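Local coordinates for putative chromatin binding protein (Chaetomium thermophilum, PDB 6QP0) that probably binds and hydrolyses ATP in a tRNA-dependent way, as the Kti12 partner that Elongator needs for tRNA modification, at residues 9-14 and 209-214; 26-31 and 239-244; 115-120 and 143-148. All blocks are in the same frame, centred on the assembly; numbering follows the deposited sequence.

Contact 1: residues 9-14 and 209-214; sequences GLPSSG and ENLVFR. With ADP (adenosine-5'-diphosphate), chain B; AF3 (aluminum fluoride), chain C.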
loop_
_atom_site.group_PDB
_atom_site.type_symbol
_atom_site.label_atom_id
_atom_site.label_comp_id
_atom_site.label_asym_id
_atom_site.label_seq_id
_atom_site.Cartn_x
_atom_site.Cartn_y
_atom_site.Cartn_z
ATOM N N GLY A 9 3.344 -1.667 -4.508
ATOM C CA GLY A 9 4.706 -2.000 -4.863
ATOM C C GLY A 9 4.928 -3.492 -4.760
ATOM O O GLY A 9 4.036 -4.257 -4.383
ATOM N N LEU A 10 6.143 -3.888 -5.108
ATOM C CA LEU A 10 6.536 -5.285 -5.048
ATOM C C LEU A 10 6.776 -5.697 -3.603
ATOM O O LEU A 10 6.882 -4.860 -2.705
ATOM C CB LEU A 10 7.790 -5.506 -5.885
ATOM C CG LEU A 10 7.634 -5.352 -7.397
ATOM C CD1 LEU A 10 8.976 -5.551 -8.078
ATOM C CD2 LEU A 10 6.608 -6.334 -7.934
ATOM N N PRO A 11 6.860 -6.999 -3.345
ATOM C CA PRO A 11 7.271 -7.455 -2.012
ATOM C C PRO A 11 8.648 -6.912 -1.657
ATOM O O PRO A 11 9.589 -6.991 -2.448
ATOM C CB PRO A 11 7.279 -8.983 -2.147
ATOM C CG PRO A 11 6.377 -9.270 -3.302
ATOM C CD PRO A 11 6.531 -8.120 -4.243
ATOM N N SER A 12 8.757 -6.354 -0.451
ATOM C CA SER A 12 10.024 -5.826 0.056
ATOM C C SER A 12 10.567 -4.725 -0.854
ATOM O O SER A 12 11.773 -4.629 -1.097
ATOM C CB SER A 12 11.057 -6.944 0.229
ATOM O OG SER A 12 10.487 -8.218 -0.023
ATOM N N SER A 13 9.671 -3.877 -1.350
ATOM C CA SER A 13 10.040 -2.776 -2.227
ATOM C C SER A 13 10.121 -1.439 -1.500
ATOM O O SER A 13 10.449 -0.428 -2.128
ATOM C CB SER A 13 9.043 -2.668 -3.386
ATOM O OG SER A 13 7.729 -2.427 -2.910
ATOM N N GLY A 14 9.833 -1.409 -0.204
ATOM C CA GLY A 14 9.896 -0.187 0.566
ATOM C C GLY A 14 8.566 0.469 0.860
ATOM O O GLY A 14 8.550 1.657 1.203
ATOM N N GLU A 209 8.731 -14.690 -5.507
ATOM C CA GLU A 209 8.899 -14.626 -6.954
ATOM C C GLU A 209 7.552 -14.542 -7.663
ATOM O O GLU A 209 7.345 -13.687 -8.531
ATOM C CB GLU A 209 9.685 -15.840 -7.456
ATOM C CG GLU A 209 11.130 -15.911 -6.981
ATOM C CD GLU A 209 11.955 -14.718 -7.422
ATOM O OE1 GLU A 209 13.091 -14.562 -6.922
ATOM O OE2 GLU A 209 11.471 -13.936 -8.265
ATOM N N ASN A 210 6.620 -15.434 -7.310
ATOM C CA ASN A 210 5.322 -15.442 -7.977
ATOM C C ASN A 210 4.569 -14.135 -7.759
ATOM O O ASN A 210 3.800 -13.713 -8.631
ATOM C CB ASN A 210 4.488 -16.628 -7.484
ATOM C CG ASN A 210 5.193 -17.959 -7.680
ATOM O OD1 ASN A 210 5.287 -18.770 -6.758
ATOM N ND2 ASN A 210 5.700 -18.185 -8.884
ATOM N N LEU A 211 4.777 -13.474 -6.613
ATOM C CA LEU A 211 4.131 -12.188 -6.371
ATOM C C LEU A 211 4.612 -11.136 -7.366
ATOM O O LEU A 211 3.805 -10.418 -7.966
ATOM C CB LEU A 211 4.393 -11.721 -4.938
ATOM C CG LEU A 211 3.264 -11.928 -3.930
ATOM C CD1 LEU A 211 3.724 -11.524 -2.540
ATOM C CD2 LEU A 211 2.019 -11.146 -4.328
ATOM N N VAL A 212 5.931 -11.022 -7.546
ATOM C CA VAL A 212 6.461 -10.053 -8.501
ATOM C C VAL A 212 5.920 -10.334 -9.897
ATOM O O VAL A 212 5.480 -9.423 -10.607
ATOM C CB VAL A 212 8.000 -10.068 -8.496
ATOM C CG1 VAL A 212 8.523 -9.101 -9.549
ATOM C CG2 VAL A 212 8.542 -9.727 -7.126
ATOM N N PHE A 213 5.961 -11.603 -10.316
ATOM C CA PHE A 213 5.511 -11.953 -11.658
ATOM C C PHE A 213 4.094 -11.454 -11.928
ATOM O O PHE A 213 3.805 -10.960 -13.024
ATOM C CB PHE A 213 5.586 -13.469 -11.861
ATOM C CG PHE A 213 4.753 -13.968 -13.013
ATOM C CD1 PHE A 213 5.249 -13.951 -14.306
ATOM C CD2 PHE A 213 3.469 -14.445 -12.801
ATOM C CE1 PHE A 213 4.481 -14.403 -15.365
ATOM C CE2 PHE A 213 2.697 -14.894 -13.856
ATOM C CZ PHE A 213 3.204 -14.875 -15.139
ATOM N N ARG A 214 3.196 -11.575 -10.946
ATOM C CA ARG A 214 1.797 -11.217 -11.125
ATOM C C ARG A 214 1.471 -9.808 -10.626
ATOM O O ARG A 214 0.293 -9.471 -10.467
ATOM C CB ARG A 214 0.888 -12.246 -10.443
ATOM C CG ARG A 214 0.787 -12.168 -8.919
ATOM C CD ARG A 214 -0.234 -13.193 -8.424
ATOM N NE ARG A 214 -0.423 -13.171 -6.976
ATOM C CZ ARG A 214 0.367 -13.794 -6.108
ATOM N NH1 ARG A 214 1.417 -14.485 -6.539
ATOM N NH2 ARG A 214 0.109 -13.720 -4.810
HETATM P PB ADP B . 7.980 -3.640 2.474
HETATM O O1B ADP B . 7.299 -3.512 3.818
HETATM O O2B ADP B . 7.962 -5.076 2.029
HETATM O O3B ADP B . 7.259 -2.799 1.449
HETATM P PA ADP B . 10.171 -2.187 3.772
HETATM O O1A ADP B . 9.987 -2.860 5.111
HETATM O O2A ADP B . 9.470 -0.846 3.764
HETATM O O3A ADP B . 9.559 -3.156 2.583
HETATM O "O5'" ADP B . 11.794 -1.993 3.481
HETATM C "C5'" ADP B . 12.541 -3.144 3.140
HETATM C "C4'" ADP B . 13.890 -2.964 3.439
HETATM O "O4'" ADP B . 14.547 -2.105 2.386
HETATM C "C3'" ADP B . 14.073 -2.173 4.821
HETATM O "O3'" ADP B . 15.274 -2.693 5.556
HETATM C "C2'" ADP B . 14.246 -0.989 4.503
HETATM O "O2'" ADP B . 15.207 -0.358 5.437
HETATM C "C1'" ADP B . 14.864 -0.978 2.960
HETATM N N9 ADP B . 14.274 0.096 2.236
HETATM C C8 ADP B . 13.022 0.352 1.862
HETATM N N7 ADP B . 13.040 1.516 1.203
HETATM C C5 ADP B . 14.308 1.961 1.179
HETATM C C6 ADP B . 14.876 3.094 0.637
HETATM N N6 ADP B . 14.726 4.344 -0.101
HETATM N N1 ADP B . 16.175 3.310 0.751
HETATM C C2 ADP B . 16.955 2.416 1.403
HETATM N N3 ADP B . 16.405 1.300 1.940
HETATM C C4 ADP B . 15.081 1.081 1.823
HETATM AL AL AF3 C . 6.469 -6.082 3.286
HETATM F F1 AF3 C . 5.483 -4.873 3.987
HETATM F F2 AF3 C . 7.821 -6.675 4.147
HETATM F F3 AF3 C . 6.404 -6.341 1.600
#
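Leu10 and Pro11 of the phosphate-binding loop rest on Leu211 and Val212 of the helix 205-213, a good example of how a nucleotide loop is backed by apolar packing against a helix. Across the two segments everything is carbon on carbon. The side chains of Leu10 and Val212 cross at about a right angle, with Leu10 CD2 coming to 3.7 Å from Val212 CG1. The other valine methyl faces the proline: Val212 CG1 stands anti to the backbone N (chi1 177°), which leaves CG2 beside that nitrogen and 3.9 Å from Pro11 CD. At the next corner of the ring, Pro11 CG touches both Leu211 CB, at 3.6 Å, and Leu211 CD1.

The hydrogen bonds that matter for the nucleotide lie within the loop and between it and its ligands. A type II turn runs from Leu10 to Ser13; Ser13 N returns weakly to Leu10 O, and the Ser13 hydroxyl adds a bond from OG to the same oxygen at 2.6 Å. The backbone then offers its amides, as the Walker A motif does. Ser12 N sends a nearly straight bond (170°) to F3 of the aluminium fluoride at 3.1 Å and a weak one to ADP O2B, while Gly14 N reaches ADP O3A and O3B weakly. The aluminium is bound by ADP O2B at 2.2 Å, so that the fluoride probably mimics the gamma-phosphate in transfer. Gly14 has a positive phi of 102°, at which a beta carbon would jam against the preceding carbonyl oxygen and also run into N7 of the adenine.

In this nucleotide-binding domain the loop joins strand 4-9 to helix 15-31. Trp208, on the same helix as Leu211, also holds Ser12 OG, and Val162, on helix 162-174, touches both Leu10 and Val212.

Contact 2: residues 26-31 and 239-244; sequences LEERIA and QTRQVF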
loop_
_atom_site.group_PDB
_atom_site.type_symbol
_atom_site.label_atom_id
_atom_site.label_comp_id
_atom_site.label_asym_id
_atom_site.label_seq_id
_atom_site.Cartn_x
_atom_site.Cartn_y
_atom_site.Cartn_z
ATOM N N LEU A 26 2.343 13.816 6.669
ATOM C CA LEU A 26 0.949 14.196 6.850
ATOM C C LEU A 26 0.653 14.622 8.279
ATOM O O LEU A 26 -0.308 15.366 8.506
ATOM C CB LEU A 26 0.040 13.038 6.442
ATOM C CG LEU A 26 0.073 12.707 4.950
ATOM C CD1 LEU A 26 -0.618 11.383 4.683
ATOM C CD2 LEU A 26 -0.571 13.820 4.135
ATOM N N GLU A 27 1.456 14.181 9.248
ATOM C CA GLU A 27 1.242 14.601 10.628
ATOM C C GLU A 27 1.638 16.060 10.823
ATOM O O GLU A 27 0.908 16.826 11.462
ATOM C CB GLU A 27 2.023 13.694 11.578
ATOM C CG GLU A 27 1.524 13.721 13.012
ATOM C CD GLU A 27 2.183 12.662 13.875
ATOM O OE1 GLU A 27 3.382 12.385 13.665
ATOM O OE2 GLU A 27 1.497 12.100 14.755
ATOM N N GLU A 28 2.787 16.469 10.274
ATOM C CA GLU A 28 3.195 17.866 10.386
ATOM C C GLU A 28 2.246 18.772 9.613
ATOM O O GLU A 28 1.964 19.896 10.042
ATOM C CB GLU A 28 4.631 18.046 9.886
ATOM C CG GLU A 28 4.757 18.326 8.391
ATOM C CD GLU A 28 6.199 18.354 7.909
ATOM O OE1 GLU A 28 6.753 19.460 7.738
ATOM O OE2 GLU A 28 6.779 17.266 7.703
ATOM N N ARG A 29 1.733 18.297 8.476
ATOM C CA ARG A 29 0.900 19.142 7.628
ATOM C C ARG A 29 -0.486 19.339 8.231
ATOM O O ARG A 29 -1.073 20.419 8.107
ATOM C CB ARG A 29 0.798 18.537 6.229
ATOM C CG ARG A 29 0.160 19.447 5.190
ATOM C CD ARG A 29 1.011 20.678 4.913
ATOM N NE ARG A 29 0.486 21.461 3.797
ATOM C CZ ARG A 29 0.710 21.187 2.515
ATOM N NH1 ARG A 29 1.453 20.142 2.173
ATOM N NH2 ARG A 29 0.189 21.958 1.571
ATOM N N ILE A 30 -1.030 18.309 8.886
ATOM C CA ILE A 30 -2.346 18.438 9.507
ATOM C C ILE A 30 -2.284 19.395 10.692
ATOM O O ILE A 30 -3.163 20.246 10.868
ATOM C CB ILE A 30 -2.878 17.054 9.922
ATOM C CG1 ILE A 30 -3.162 16.210 8.678
ATOM C CG2 ILE A 30 -4.127 17.204 10.771
ATOM C CD1 ILE A 30 -3.362 14.737 8.967
ATOM N N ALA A 31 -1.253 19.264 11.529
ATOM C CA ALA A 31 -0.999 20.249 12.570
ATOM C C ALA A 31 -0.328 21.499 12.021
ATOM O O ALA A 31 -0.399 22.558 12.656
ATOM C CB ALA A 31 -0.129 19.641 13.671
ATOM N N GLN A 239 12.950 15.267 -3.114
ATOM C CA GLN A 239 12.119 14.718 -4.182
ATOM C C GLN A 239 10.942 13.939 -3.600
ATOM O O GLN A 239 9.821 14.018 -4.114
ATOM C CB GLN A 239 12.952 13.835 -5.115
ATOM C CG GLN A 239 13.631 14.603 -6.255
ATOM C CD GLN A 239 12.632 15.370 -7.099
ATOM O OE1 GLN A 239 11.471 14.974 -7.207
ATOM N NE2 GLN A 239 13.068 16.485 -7.676
ATOM N N THR A 240 11.174 13.192 -2.514
ATOM C CA THR A 240 10.062 12.592 -1.785
ATOM C C THR A 240 9.137 13.672 -1.234
ATOM O O THR A 240 7.909 13.569 -1.335
ATOM C CB THR A 240 10.574 11.715 -0.640
ATOM O OG1 THR A 240 11.193 12.549 0.348
ATOM C CG2 THR A 240 11.575 10.678 -1.135
ATOM N N ARG A 241 9.719 14.720 -0.636
ATOM C CA ARG A 241 8.921 15.820 -0.102
ATOM C C ARG A 241 8.101 16.503 -1.191
ATOM O O ARG A 241 6.992 16.979 -0.920
ATOM C CB ARG A 241 9.831 16.840 0.592
ATOM C CG ARG A 241 9.125 18.060 1.208
ATOM C CD ARG A 241 8.382 17.722 2.502
ATOM N NE ARG A 241 8.224 18.889 3.374
ATOM C CZ ARG A 241 8.712 18.994 4.612
ATOM N NH1 ARG A 241 9.392 17.993 5.163
ATOM N NH2 ARG A 241 8.508 20.108 5.306
ATOM N N GLN A 242 8.622 16.569 -2.422
ATOM C CA GLN A 242 7.864 17.192 -3.503
ATOM C C GLN A 242 6.663 16.338 -3.897
ATOM O O GLN A 242 5.577 16.870 -4.159
ATOM C CB GLN A 242 8.760 17.439 -4.716
ATOM C CG GLN A 242 8.151 18.422 -5.704
ATOM C CD GLN A 242 9.083 18.790 -6.839
ATOM O OE1 GLN A 242 10.186 18.258 -6.959
ATOM N NE2 GLN A 242 8.640 19.711 -7.686
ATOM N N VAL A 243 6.835 15.013 -3.953
ATOM C CA VAL A 243 5.710 14.130 -4.236
ATOM C C VAL A 243 4.630 14.283 -3.165
ATOM O O VAL A 243 3.439 14.391 -3.471
ATOM C CB VAL A 243 6.172 12.665 -4.334
ATOM C CG1 VAL A 243 4.964 11.751 -4.546
ATOM C CG2 VAL A 243 7.196 12.487 -5.437
ATOM N N PHE A 244 5.038 14.263 -1.892
ATOM C CA PHE A 244 4.066 14.324 -0.804
ATOM C C PHE A 244 3.197 15.575 -0.905
ATOM O O PHE A 244 2.002 15.535 -0.582
ATOM C CB PHE A 244 4.781 14.285 0.549
ATOM C CG PHE A 244 5.404 12.955 0.882
ATOM C CD1 PHE A 244 5.110 11.819 0.146
ATOM C CD2 PHE A 244 6.282 12.845 1.944
ATOM C CE1 PHE A 244 5.683 10.604 0.462
ATOM C CE2 PHE A 244 6.858 11.634 2.263
ATOM C CZ PHE A 244 6.557 10.512 1.523
#
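An exposed salt bridge, Glu28 to Arg241, links the helices 15-31 and 237-250 near the edge of the P-loop domain, away from the nucleotide. It shows that opposite charges can pair without a directed bond. Glu28 OE1 lies 3.1 Å from Arg241 NH2, but well out of the guanidinium plane, where no N-H points at it. OE2 also hangs over a face of the guanidinium, 3.7 Å from Arg241 NH1, and the two flat groups stand nearly perpendicular, their planes 85° apart. The side chains arrive from opposite directions. Glu28 has CG between its backbone N and carbonyl carbon (chi1 88°) and runs extended from there; Arg241 bends at chi2, which carries its guanidinium across the gap between the helices. Since both residues are exposed, solvent probably screens the attraction.

Further ties between the same two helices flank this pair: Arg29 makes a salt bridge to Asp245 and a cation-pi contact with Trp248, and the Phe244 ring meets that of Tyr25. Beneath, Leu26 lies on Ile126 and Ile128 of strand 125-130, while Phe244 packs on Leu231 of the edge strand 228-231.

Contact 3: residues 115-120 and 143-148; sequences AAVKRV and YCEAKN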
loop_
_atom_site.group_PDB
_atom_site.type_symbol
_atom_site.label_atom_id
_atom_site.label_comp_id
_atom_site.label_asym_id
_atom_site.label_seq_id
_atom_site.Cartn_x
_atom_site.Cartn_y
_atom_site.Cartn_z
ATOM N N ALA A 115 -12.581 -3.645 4.795
ATOM C CA ALA A 115 -13.347 -3.275 5.980
ATOM C C ALA A 115 -12.594 -2.258 6.827
ATOM O O ALA A 115 -13.171 -1.264 7.286
ATOM C CB ALA A 115 -13.670 -4.523 6.801
ATOM N N ALA A 116 -11.299 -2.494 7.053
ATOM C CA ALA A 116 -10.506 -1.573 7.859
ATOM C C ALA A 116 -10.565 -0.156 7.304
ATOM O O ALA A 116 -10.657 0.813 8.067
ATOM C CB ALA A 116 -9.058 -2.057 7.933
ATOM N N VAL A 117 -10.507 -0.011 5.979
ATOM C CA VAL A 117 -10.560 1.317 5.377
ATOM C C VAL A 117 -11.949 1.922 5.551
ATOM O O VAL A 117 -12.092 3.086 5.947
ATOM C CB VAL A 117 -10.156 1.252 3.892
ATOM C CG1 VAL A 117 -10.311 2.613 3.235
ATOM C CG2 VAL A 117 -8.727 0.753 3.748
ATOM N N LYS A 118 -12.993 1.140 5.269
ATOM C CA LYS A 118 -14.350 1.669 5.337
ATOM C C LYS A 118 -14.687 2.182 6.731
ATOM O O LYS A 118 -15.467 3.131 6.871
ATOM C CB LYS A 118 -15.355 0.598 4.917
ATOM C CG LYS A 118 -16.696 1.163 4.477
ATOM C CD LYS A 118 -17.686 0.061 4.151
ATOM C CE LYS A 118 -18.749 0.539 3.175
ATOM N NZ LYS A 118 -19.415 1.790 3.628
ATOM N N ARG A 119 -14.110 1.575 7.771
ATOM C CA ARG A 119 -14.422 1.980 9.136
ATOM C C ARG A 119 -13.904 3.373 9.471
ATOM O O ARG A 119 -14.451 4.016 10.373
ATOM C CB ARG A 119 -13.841 0.968 10.127
ATOM C CG ARG A 119 -14.539 -0.384 10.112
ATOM C CD ARG A 119 -13.669 -1.475 10.722
ATOM N NE ARG A 119 -14.279 -2.794 10.587
ATOM C CZ ARG A 119 -13.607 -3.942 10.632
ATOM N NH1 ARG A 119 -12.292 -3.939 10.800
ATOM N NH2 ARG A 119 -14.253 -5.092 10.498
ATOM N N VAL A 120 -12.875 3.854 8.773
ATOM C CA VAL A 120 -12.246 5.122 9.122
ATOM C C VAL A 120 -12.288 6.096 7.953
ATOM O O VAL A 120 -12.414 7.309 8.151
ATOM C CB VAL A 120 -10.790 4.903 9.586
ATOM C CG1 VAL A 120 -10.763 4.188 10.922
ATOM C CG2 VAL A 120 -10.006 4.116 8.538
ATOM N N TYR A 143 -10.711 2.435 -5.201
ATOM C CA TYR A 143 -11.140 3.674 -5.838
ATOM C C TYR A 143 -12.632 3.899 -5.627
ATOM O O TYR A 143 -13.055 4.972 -5.183
ATOM C CB TYR A 143 -10.786 3.631 -7.329
ATOM C CG TYR A 143 -11.463 4.676 -8.186
ATOM C CD1 TYR A 143 -11.004 5.985 -8.218
ATOM C CD2 TYR A 143 -12.552 4.343 -8.982
ATOM C CE1 TYR A 143 -11.621 6.939 -9.011
ATOM C CE2 TYR A 143 -13.174 5.287 -9.775
ATOM C CZ TYR A 143 -12.705 6.582 -9.787
ATOM O OH TYR A 143 -13.326 7.522 -10.578
ATOM N N CYS A 144 -13.447 2.886 -5.923
ATOM C CA CYS A 144 -14.883 3.013 -5.708
ATOM C C CYS A 144 -15.215 3.176 -4.230
ATOM O O CYS A 144 -16.221 3.806 -3.888
ATOM C CB CYS A 144 -15.605 1.797 -6.285
ATOM S SG CYS A 144 -15.360 1.599 -8.062
ATOM N N GLU A 145 -14.384 2.628 -3.343
ATOM C CA GLU A 145 -14.612 2.802 -1.913
ATOM C C GLU A 145 -14.469 4.266 -1.514
ATOM O O GLU A 145 -15.323 4.817 -0.811
ATOM C CB GLU A 145 -13.648 1.923 -1.114
ATOM C CG GLU A 145 -13.943 1.895 0.377
ATOM C CD GLU A 145 -13.130 0.858 1.128
ATOM O OE1 GLU A 145 -12.075 0.428 0.615
ATOM O OE2 GLU A 145 -13.552 0.470 2.238
ATOM N N ALA A 146 -13.388 4.916 -1.955
ATOM C CA ALA A 146 -13.219 6.337 -1.671
ATOM C C ALA A 146 -14.320 7.161 -2.327
ATOM O O ALA A 146 -14.773 8.165 -1.767
ATOM C CB ALA A 146 -11.844 6.807 -2.144
ATOM N N LYS A 147 -14.757 6.756 -3.520
ATOM C CA LYS A 147 -15.894 7.409 -4.159
ATOM C C LYS A 147 -17.130 7.340 -3.269
ATOM O O LYS A 147 -17.842 8.334 -3.093
ATOM C CB LYS A 147 -16.166 6.766 -5.521
ATOM C CG LYS A 147 -17.467 7.206 -6.181
ATOM C CD LYS A 147 -17.681 6.522 -7.530
ATOM C CE LYS A 147 -16.686 7.004 -8.578
ATOM N NZ LYS A 147 -16.996 6.460 -9.930
ATOM N N ASN A 148 -17.401 6.161 -2.695
ATOM C CA ASN A 148 -18.559 6.012 -1.819
ATOM C C ASN A 148 -18.376 6.770 -0.512
ATOM O O ASN A 148 -19.364 7.190 0.101
ATOM C CB ASN A 148 -18.818 4.532 -1.551
ATOM C CG ASN A 148 -19.579 3.866 -2.679
ATOM O OD1 ASN A 148 -20.620 4.361 -3.113
ATOM N ND2 ASN A 148 -19.059 2.747 -3.168
#
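The backbones of 115-120 and 143-148, both helical, come closest at Lys118 and Glu145, whose CA atoms are 7.3 Å apart. That spacing is bridged chiefly from one side, and the case illustrates how one long side chain can fill the groove between two helices. Glu145 points its CB toward the other helix and leaves in an extended line, CG anti to the backbone N (chi1 -172°) and the next torsion also near 180°, an extension that brings the carboxylate against the flank of helix 106-120.

There its two oxygens divide the work. OE1 lies against Val117, 3.8 Å from CG1, and the carboxyl carbon CD sits 3.9 Å from the same methyl. OE2 turns to Lys118, where it is 3.2 Å from both CB and the backbone N, although the N-H is badly aimed for a bond. The lysine's own charge does not close on it: Lys118 NZ stays 6.2 Å from Glu145 OE2. At that distance the ammonium may still ease the charge of the buried carboxylate, but only through space.

With an alanine here the carboxylate and the CG methylene are gone, and Val117 CG1 and Lys118 CB would probably lose their cover from the other helix, leaving a gap in the groove.

Both helices belong to crossover connections of the parallel sheet: helix 106-120 leads into strand 125-130, and helix 136-148 leads from that strand to strand 153-158. Val117 also leans on Ile76 of strand 72-77 and Leu129 of strand 125-130, the strand that ends at the magnesium ligand Asp130. On the other helix, Ala146 and Tyr143 touch Ser153 of strand 153-158.

Taken together, the three contacts show chemistry following position in a P-loop fold. Contact 3 is buried and contact 1 partly so, whereas contact 2 lies on the surface. Contact 1 joins loop to helix through apolar atoms alone and is the one that holds bound nucleotide; contacts 2 and 3 are helix pairs that each rely on a glutamate, matched by an arginine in the exposed case and laid against carbon in the buried one. Contacts 1 and 2 share the run from the loop into helix 15-31, yet their centres are 26 Å apart. One helix of each pair touches strand 125-130, Leu26 at Ile126 and Ile128, Val117 at Leu129, probably on opposite faces of the sheet.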